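Peptide methionine sulfoxide reductase msrA/msrB (Neisseria meningitidis, PDB 2FY6) reduces methionine sulfoxide in peptides, its N-terminal thioredoxin-like domain probably supplying reducing equivalents to the reductase domains. Local coordinates at residues His3-Leu8 against Gly96-Ser101; Ile104-Ser109 against Ile122-Ile127. One frame throughout, in Å; residues are numbered along the deposited sequence.

Interaction 1 of 2, residues His3-Leu8 against Gly96-Ser101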
ATOM      1  N   HIS A   3       6.939   5.858  10.816  1.00 36.26           N
ATOM      2  CA  HIS A   3       6.350   6.077  12.132  1.00 34.47           C
ATOM      3  C   HIS A   3       4.832   6.171  12.077  1.00 32.13           C
ATOM      4  O   HIS A   3       4.136   5.483  12.823  1.00 31.63           O
ATOM      5  CB  HIS A   3       6.901   7.342  12.788  1.00 35.89           C
ATOM      6  CG  HIS A   3       6.250   7.657  14.099  1.00 37.50           C
ATOM      7  ND1 HIS A   3       6.246   6.770  15.155  1.00 38.01           N
ATOM      8  CD2 HIS A   3       5.538   8.733  14.508  1.00 39.15           C
ATOM      9  CE1 HIS A   3       5.555   7.286  16.157  1.00 39.39           C
ATOM     10  NE2 HIS A   3       5.114   8.476  15.790  1.00 40.31           N
ATOM     11  N   THR A   4       4.319   7.032  11.204  1.00 30.32           N
ATOM     12  CA  THR A   4       2.876   7.188  11.068  1.00 28.88           C
ATOM     13  C   THR A   4       2.286   5.822  10.753  1.00 26.59           C
ATOM     14  O   THR A   4       1.209   5.464  11.225  1.00 24.66           O
ATOM     15  CB  THR A   4       2.511   8.139   9.912  1.00 30.34           C
ATOM     16  OG1 THR A   4       3.136   9.411  10.118  1.00 33.68           O
ATOM     17  CG2 THR A   4       1.003   8.328   9.840  1.00 30.45           C
ATOM     18  N   LEU A   5       3.018   5.062   9.952  1.00 24.64           N
ATOM     19  CA  LEU A   5       2.586   3.739   9.543  1.00 23.66           C
ATOM     20  C   LEU A   5       2.469   2.801  10.743  1.00 21.59           C
ATOM     21  O   LEU A   5       1.482   2.084  10.883  1.00 19.99           O
ATOM     22  CB  LEU A   5       3.578   3.195   8.510  1.00 23.37           C
ATOM     23  CG  LEU A   5       3.212   2.021   7.600  1.00 22.65           C
ATOM     24  CD1 LEU A   5       1.834   2.207   6.979  1.00 18.49           C
ATOM     25  CD2 LEU A   5       4.279   1.930   6.513  1.00 21.79           C
ATOM     26  N   SER A   6       3.465   2.830  11.622  1.00 22.02           N
ATOM     27  CA  SER A   6       3.467   1.962  12.799  1.00 21.79           C
ATOM     28  C   SER A   6       2.348   2.298  13.787  1.00 21.23           C
ATOM     29  O   SER A   6       2.006   1.485  14.644  1.00 20.30           O
ATOM     30  CB  SER A   6       4.822   2.038  13.513  1.00 22.96           C
ATOM     31  OG  SER A   6       5.041   3.315  14.084  1.00 19.59           O
ATOM     32  N   THR A   7       1.777   3.490  13.659  1.00 21.05           N
ATOM     33  CA  THR A   7       0.704   3.918  14.548  1.00 21.22           C
ATOM     34  C   THR A   7      -0.664   3.560  13.976  1.00 20.23           C
ATOM     35  O   THR A   7      -1.691   3.727  14.638  1.00 19.04           O
ATOM     36  CB  THR A   7       0.735   5.439  14.774  1.00 21.23           C
ATOM     37  OG1 THR A   7       0.390   6.109  13.558  1.00 23.45           O
ATOM     38  CG2 THR A   7       2.120   5.885  15.205  1.00 24.31           C
ATOM     39  N   LEU A   8      -0.676   3.067  12.745  1.00 18.49           N
ATOM     40  CA  LEU A   8      -1.929   2.705  12.096  1.00 17.15           C
ATOM     41  C   LEU A   8      -2.261   1.227  12.227  1.00 16.82           C
ATOM     42  O   LEU A   8      -1.417   0.415  12.602  1.00 17.90           O
ATOM     43  CB  LEU A   8      -1.874   3.078  10.613  1.00 17.04           C
ATOM     44  CG  LEU A   8      -1.648   4.559  10.295  1.00 18.01           C
ATOM     45  CD1 LEU A   8      -1.456   4.732   8.793  1.00 17.55           C
ATOM     46  CD2 LEU A   8      -2.841   5.384  10.784  1.00 16.57           C
ATOM     47  N   GLY A  96      -5.865  10.317   5.232  1.00 14.53           N
ATOM     48  CA  GLY A  96      -4.779  10.216   4.267  1.00 13.30           C
ATOM     49  C   GLY A  96      -3.540  11.002   4.661  1.00 13.91           C
ATOM     50  O   GLY A  96      -2.971  11.744   3.853  1.00 13.53           O
ATOM     51  N   THR A  97      -3.122  10.838   5.910  1.00 14.56           N
ATOM     52  CA  THR A  97      -1.946  11.529   6.417  1.00 16.56           C
ATOM     53  C   THR A  97      -0.715  11.206   5.583  1.00 15.13           C
ATOM     54  O   THR A  97       0.013  12.107   5.163  1.00 16.31           O
ATOM     55  CB  THR A  97      -1.673  11.141   7.882  1.00 18.25           C
ATOM     56  OG1 THR A  97      -2.749  11.609   8.703  1.00 22.06           O
ATOM     57  CG2 THR A  97      -0.362  11.752   8.363  1.00 21.37           C
ATOM     58  N   ILE A  98      -0.487   9.919   5.341  1.00 13.91           N
ATOM     59  CA  ILE A  98       0.662   9.485   4.559  1.00 13.04           C
ATOM     60  C   ILE A  98       0.560   9.952   3.105  1.00 13.31           C
ATOM     61  O   ILE A  98       1.526  10.468   2.541  1.00 10.97           O
ATOM     62  CB  ILE A  98       0.805   7.939   4.590  1.00 14.14           C
ATOM     63  CG1 ILE A  98       0.964   7.460   6.039  1.00 15.91           C
ATOM     64  CG2 ILE A  98       2.004   7.506   3.740  1.00 15.69           C
ATOM     65  CD1 ILE A  98       1.151   5.961   6.196  1.00 15.96           C
ATOM     66  N   ALA A  99      -0.614   9.777   2.504  1.00 14.95           N
ATOM     67  CA  ALA A  99      -0.833  10.183   1.114  1.00 16.24           C
ATOM     68  C   ALA A  99      -0.516  11.664   0.883  1.00 17.50           C
ATOM     69  O   ALA A  99       0.116  12.022  -0.116  1.00 17.84           O
ATOM     70  CB  ALA A  99      -2.270   9.887   0.703  1.00 14.56           C
ATOM     71  N   GLN A 100      -0.961  12.520   1.799  1.00 18.28           N
ATOM     72  CA  GLN A 100      -0.700  13.955   1.695  1.00 19.33           C
ATOM     73  C   GLN A 100       0.798  14.203   1.829  1.00 19.80           C
ATOM     74  O   GLN A 100       1.386  14.987   1.082  1.00 20.02           O
ATOM     75  CB  GLN A 100      -1.425  14.718   2.808  1.00 21.67           C
ATOM     76  CG  GLN A 100      -2.934  14.752   2.692  1.00 22.19           C
ATOM     77  CD  GLN A 100      -3.581  15.397   3.907  1.00 25.57           C
ATOM     78  OE1 GLN A 100      -3.341  16.566   4.204  1.00 28.50           O
ATOM     79  NE2 GLN A 100      -4.397  14.629   4.622  1.00 25.22           N
ATOM     80  N   SER A 101       1.406  13.535   2.802  1.00 18.43           N
ATOM     81  CA  SER A 101       2.835  13.668   3.047  1.00 21.49           C
ATOM     82  C   SER A 101       3.637  13.340   1.794  1.00 20.97           C
ATOM     83  O   SER A 101       4.642  13.990   1.506  1.00 18.33           O
ATOM     84  CB  SER A 101       3.260  12.738   4.183  1.00 21.79           C
ATOM     85  OG  SER A 101       4.638  12.870   4.453  1.00 29.64           O
TER

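Interaction 2 of 2, residues Ile104-Ser109 against Ile122-Ile127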
ATOM      1  N   ILE A 104       0.401  12.059  -2.846  1.00 17.94           N
ATOM      2  CA  ILE A 104      -0.251  11.085  -3.714  1.00 19.61           C
ATOM      3  C   ILE A 104      -1.538  11.737  -4.205  1.00 20.42           C
ATOM      4  O   ILE A 104      -2.307  12.254  -3.397  1.00 19.44           O
ATOM      5  CB  ILE A 104      -0.610   9.799  -2.937  1.00 19.46           C
ATOM      6  CG1 ILE A 104       0.665   9.134  -2.414  1.00 20.96           C
ATOM      7  CG2 ILE A 104      -1.396   8.850  -3.833  1.00 20.71           C
ATOM      8  CD1 ILE A 104       1.625   8.702  -3.510  1.00 23.87           C
ATOM      9  N   SER A 105      -1.776  11.713  -5.516  1.00 19.84           N
ATOM     10  CA  SER A 105      -2.974  12.330  -6.080  1.00 21.18           C
ATOM     11  C   SER A 105      -3.756  11.445  -7.054  1.00 21.32           C
ATOM     12  O   SER A 105      -4.901  11.749  -7.395  1.00 22.54           O
ATOM     13  CB  SER A 105      -2.600  13.628  -6.792  1.00 22.40           C
ATOM     14  OG  SER A 105      -1.769  13.352  -7.904  1.00 26.92           O
ATOM     15  N   VAL A 106      -3.144  10.357  -7.511  1.00 19.13           N
ATOM     16  CA  VAL A 106      -3.809   9.456  -8.444  1.00 16.38           C
ATOM     17  C   VAL A 106      -3.728   8.025  -7.928  1.00 13.94           C
ATOM     18  O   VAL A 106      -2.812   7.683  -7.182  1.00 13.17           O
ATOM     19  CB  VAL A 106      -3.159   9.540  -9.857  1.00 18.45           C
ATOM     20  CG1 VAL A 106      -1.742   8.977  -9.825  1.00 16.00           C
ATOM     21  CG2 VAL A 106      -4.008   8.794 -10.870  1.00 19.58           C
ATOM     22  N   TYR A 107      -4.695   7.199  -8.319  1.00 11.58           N
ATOM     23  CA  TYR A 107      -4.736   5.802  -7.900  1.00 12.22           C
ATOM     24  C   TYR A 107      -4.810   4.840  -9.077  1.00 12.40           C
ATOM     25  O   TYR A 107      -5.506   5.091 -10.056  1.00 12.03           O
ATOM     26  CB  TYR A 107      -5.939   5.527  -6.994  1.00 10.99           C
ATOM     27  CG  TYR A 107      -5.888   6.187  -5.635  1.00  9.48           C
ATOM     28  CD1 TYR A 107      -4.739   6.127  -4.851  1.00 11.35           C
ATOM     29  CD2 TYR A 107      -7.018   6.819  -5.108  1.00 11.11           C
ATOM     30  CE1 TYR A 107      -4.711   6.676  -3.572  1.00 11.39           C
ATOM     31  CE2 TYR A 107      -7.007   7.368  -3.830  1.00 10.90           C
ATOM     32  CZ  TYR A 107      -5.854   7.292  -3.068  1.00 13.63           C
ATOM     33  OH  TYR A 107      -5.839   7.813  -1.800  1.00 15.98           O
ATOM     34  N   PRO A 108      -4.061   3.734  -8.999  1.00 14.12           N
ATOM     35  CA  PRO A 108      -3.213   3.493  -7.829  1.00 14.98           C
ATOM     36  C   PRO A 108      -1.900   4.261  -7.958  1.00 12.37           C
ATOM     37  O   PRO A 108      -1.642   4.899  -8.975  1.00 13.74           O
ATOM     38  CB  PRO A 108      -2.998   1.981  -7.870  1.00 15.54           C
ATOM     39  CG  PRO A 108      -2.984   1.694  -9.328  1.00 14.98           C
ATOM     40  CD  PRO A 108      -4.136   2.533  -9.851  1.00 14.65           C
ATOM     41  N   SER A 109      -1.094   4.214  -6.907  1.00 13.05           N
ATOM     42  CA  SER A 109       0.223   4.839  -6.887  1.00 11.96           C
ATOM     43  C   SER A 109       1.054   3.973  -5.960  1.00 11.20           C
ATOM     44  O   SER A 109       0.519   3.354  -5.036  1.00 11.27           O
ATOM     45  CB  SER A 109       0.169   6.277  -6.359  1.00 14.03           C
ATOM     46  OG  SER A 109      -0.230   7.182  -7.374  1.00 16.11           O
ATOM     47  N   ILE A 122       8.438   7.281  -5.732  1.00 15.94           N
ATOM     48  CA  ILE A 122       6.989   7.372  -5.764  1.00 16.36           C
ATOM     49  C   ILE A 122       6.599   7.198  -7.222  1.00 16.41           C
ATOM     50  O   ILE A 122       7.037   7.963  -8.084  1.00 17.79           O
ATOM     51  CB  ILE A 122       6.485   8.738  -5.239  1.00 16.28           C
ATOM     52  CG1 ILE A 122       6.913   8.923  -3.781  1.00 17.31           C
ATOM     53  CG2 ILE A 122       4.961   8.811  -5.334  1.00 17.94           C
ATOM     54  CD1 ILE A 122       6.454  10.234  -3.160  1.00 20.38           C
ATOM     55  N   VAL A 123       5.797   6.178  -7.500  1.00 15.15           N
ATOM     56  CA  VAL A 123       5.364   5.898  -8.860  1.00 15.71           C
ATOM     57  C   VAL A 123       3.867   6.119  -9.001  1.00 15.50           C
ATOM     58  O   VAL A 123       3.077   5.562  -8.243  1.00 15.17           O
ATOM     59  CB  VAL A 123       5.679   4.440  -9.255  1.00 16.83           C
ATOM     60  CG1 VAL A 123       5.265   4.187 -10.701  1.00 19.00           C
ATOM     61  CG2 VAL A 123       7.153   4.155  -9.054  1.00 17.77           C
ATOM     62  N   LYS A 124       3.480   6.932  -9.975  1.00 15.63           N
ATOM     63  CA  LYS A 124       2.070   7.203 -10.211  1.00 17.74           C
ATOM     64  C   LYS A 124       1.475   6.162 -11.154  1.00 17.53           C
ATOM     65  O   LYS A 124       2.080   5.810 -12.166  1.00 16.55           O
ATOM     66  CB  LYS A 124       1.895   8.605 -10.803  1.00 20.55           C
ATOM     67  CG  LYS A 124       2.250   9.724  -9.827  1.00 24.27           C
ATOM     68  CD  LYS A 124       2.101  11.108 -10.448  1.00 28.75           C
ATOM     69  CE  LYS A 124       3.248  11.430 -11.400  1.00 32.47           C
ATOM     70  NZ  LYS A 124       3.323  10.495 -12.556  1.00 34.03           N
ATOM     71  N   GLY A 125       0.291   5.666 -10.809  1.00 15.25           N
ATOM     72  CA  GLY A 125      -0.370   4.683 -11.646  1.00 15.12           C
ATOM     73  C   GLY A 125      -0.061   3.242 -11.292  1.00 15.25           C
ATOM     74  O   GLY A 125       0.702   2.952 -10.368  1.00 13.74           O
ATOM     75  N   SER A 126      -0.675   2.330 -12.037  1.00 15.81           N
ATOM     76  CA  SER A 126      -0.475   0.903 -11.826  1.00 16.02           C
ATOM     77  C   SER A 126       0.901   0.485 -12.323  1.00 16.18           C
ATOM     78  O   SER A 126       1.478   1.128 -13.204  1.00 15.58           O
ATOM     79  CB  SER A 126      -1.517   0.095 -12.606  1.00 13.17           C
ATOM     80  OG  SER A 126      -2.836   0.454 -12.246  1.00 20.66           O
ATOM     81  N   ILE A 127       1.419  -0.592 -11.748  1.00 14.73           N
ATOM     82  CA  ILE A 127       2.690  -1.148 -12.185  1.00 14.13           C
ATOM     83  C   ILE A 127       2.452  -2.644 -12.381  1.00 14.09           C
ATOM     84  O   ILE A 127       1.550  -3.225 -11.765  1.00 14.32           O
ATOM     85  CB  ILE A 127       3.830  -0.934 -11.147  1.00 12.85           C
ATOM     86  CG1 ILE A 127       3.489  -1.620  -9.824  1.00 13.66           C
ATOM     87  CG2 ILE A 127       4.072   0.566 -10.940  1.00 13.61           C
ATOM     88  CD1 ILE A 127       4.600  -1.515  -8.784  1.00 12.25           C
TER

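Interaction 1 of 2, residues His3-Leu8 against Gly96-Ser101
Two short helices of the thioredoxin-like domain, 2-6 near the N-terminus and 97-101, meet where Thr4 and Leu5, with Leu8 of the following loop, pack on Thr97 and Ile98. No hydrogen bond crosses between them, and the contact is made by methyl and methylene groups. Ile98 is the central residue. Its CD1 methyl lies 3.9 Å from Leu5 CD1 and also 3.9 Å from Leu8 CD1. The Leu5 side chain crosses that of Ile98 at about a right angle, whereas Leu8 runs past it in the opposite direction. The outstretched chain of Ile98 (chi2 -178°) carries CD1 to both leucines. Both helices lie against the central sheet of the thioredoxin fold: Leu5 and Leu8 rest on Val91 of strand 90-92, and Ile98 touches Phe30 of strand 26-31. Nearer the surface, Thr4 turns its methyl to the other helix. Thr4 CG2 is 3.9 Å from Ile98 CG1 and 4.0 Å from Thr97 CG2. Gly96 is the N-cap residue of helix 97-101, and Asp93 accepts a hydrogen bond from the Ile98 backbone N. Within His3-Leu8, Thr7 OG1 donates to Thr4 O at 2.6 Å.

Interaction 2 of 2, residues Ile104-Ser109 against Ile122-Ile127
Pro108, preceded by a cis peptide bond, packs against Ser126 beside the probable CxxC site of this thioredoxin fold. A cis-proline facing the CxxC is a hallmark of the family, and here the Pro108 side chain touches Cys38. The packing is tight at this end. Pro108 CG lies 3.2 Å from Ser126 OG, and the same hydroxyl is hydrogen-bonded to Glu41. Pro108 O receives a weak, bent hydrogen bond from Gly125 N, 2.8 Å long with an angle of 124° at the hydrogen. Gly125 has a positive phi of 92°, a conformation glycine adopts readily. Next along the chain, Ser109 and Lys124 form an antiparallel non-hydrogen-bonded pair at the start of strand 109-113. Ser109 CA approaches Val123 O at 3.2 Å in a CA-H...O contact. Further off, the buried Ile104 meets the partly exposed Ile122 through one methyl each, Ile104 CD1 to Ile122 CG2, at 3.8 Å.

The side with Val106 and Lys124 is looser and more open to solvent. Val106 CG1 meets Lys124 CB at 3.8 Å, the two side chains crossing at about a right angle. The exposed lysine then bends at its last two torsions and leads its amino group away. Within Ile104-Ser109, Ser109 OG donates to Val106 O at 2.6 Å, approaching from above the carbonyl plane, 40° out of it.

Both segments of interaction 1 precede those of interaction 2 in the sequence, and the two contact centres lie about 16 Å apart. Helix 97-101 leads from one into the loop of the other; a probable hydrogen bond, Ile104 N to Ala99 O at 2.7 Å, joins the two. Both contacts pack on strand 26-31, where Phe30 is touched by Ile98 and by Ile104. Interaction 1 joins helix 2-6, with Leu8 beyond it, to helix 97-101 over strands 90-92 and 26-31. Interaction 2 lies toward the sheet edge formed by strand 119-124, at the start of strand 109-113. Only interaction 2 borders the probable redox site; interaction 1 is structural packing within the same domain.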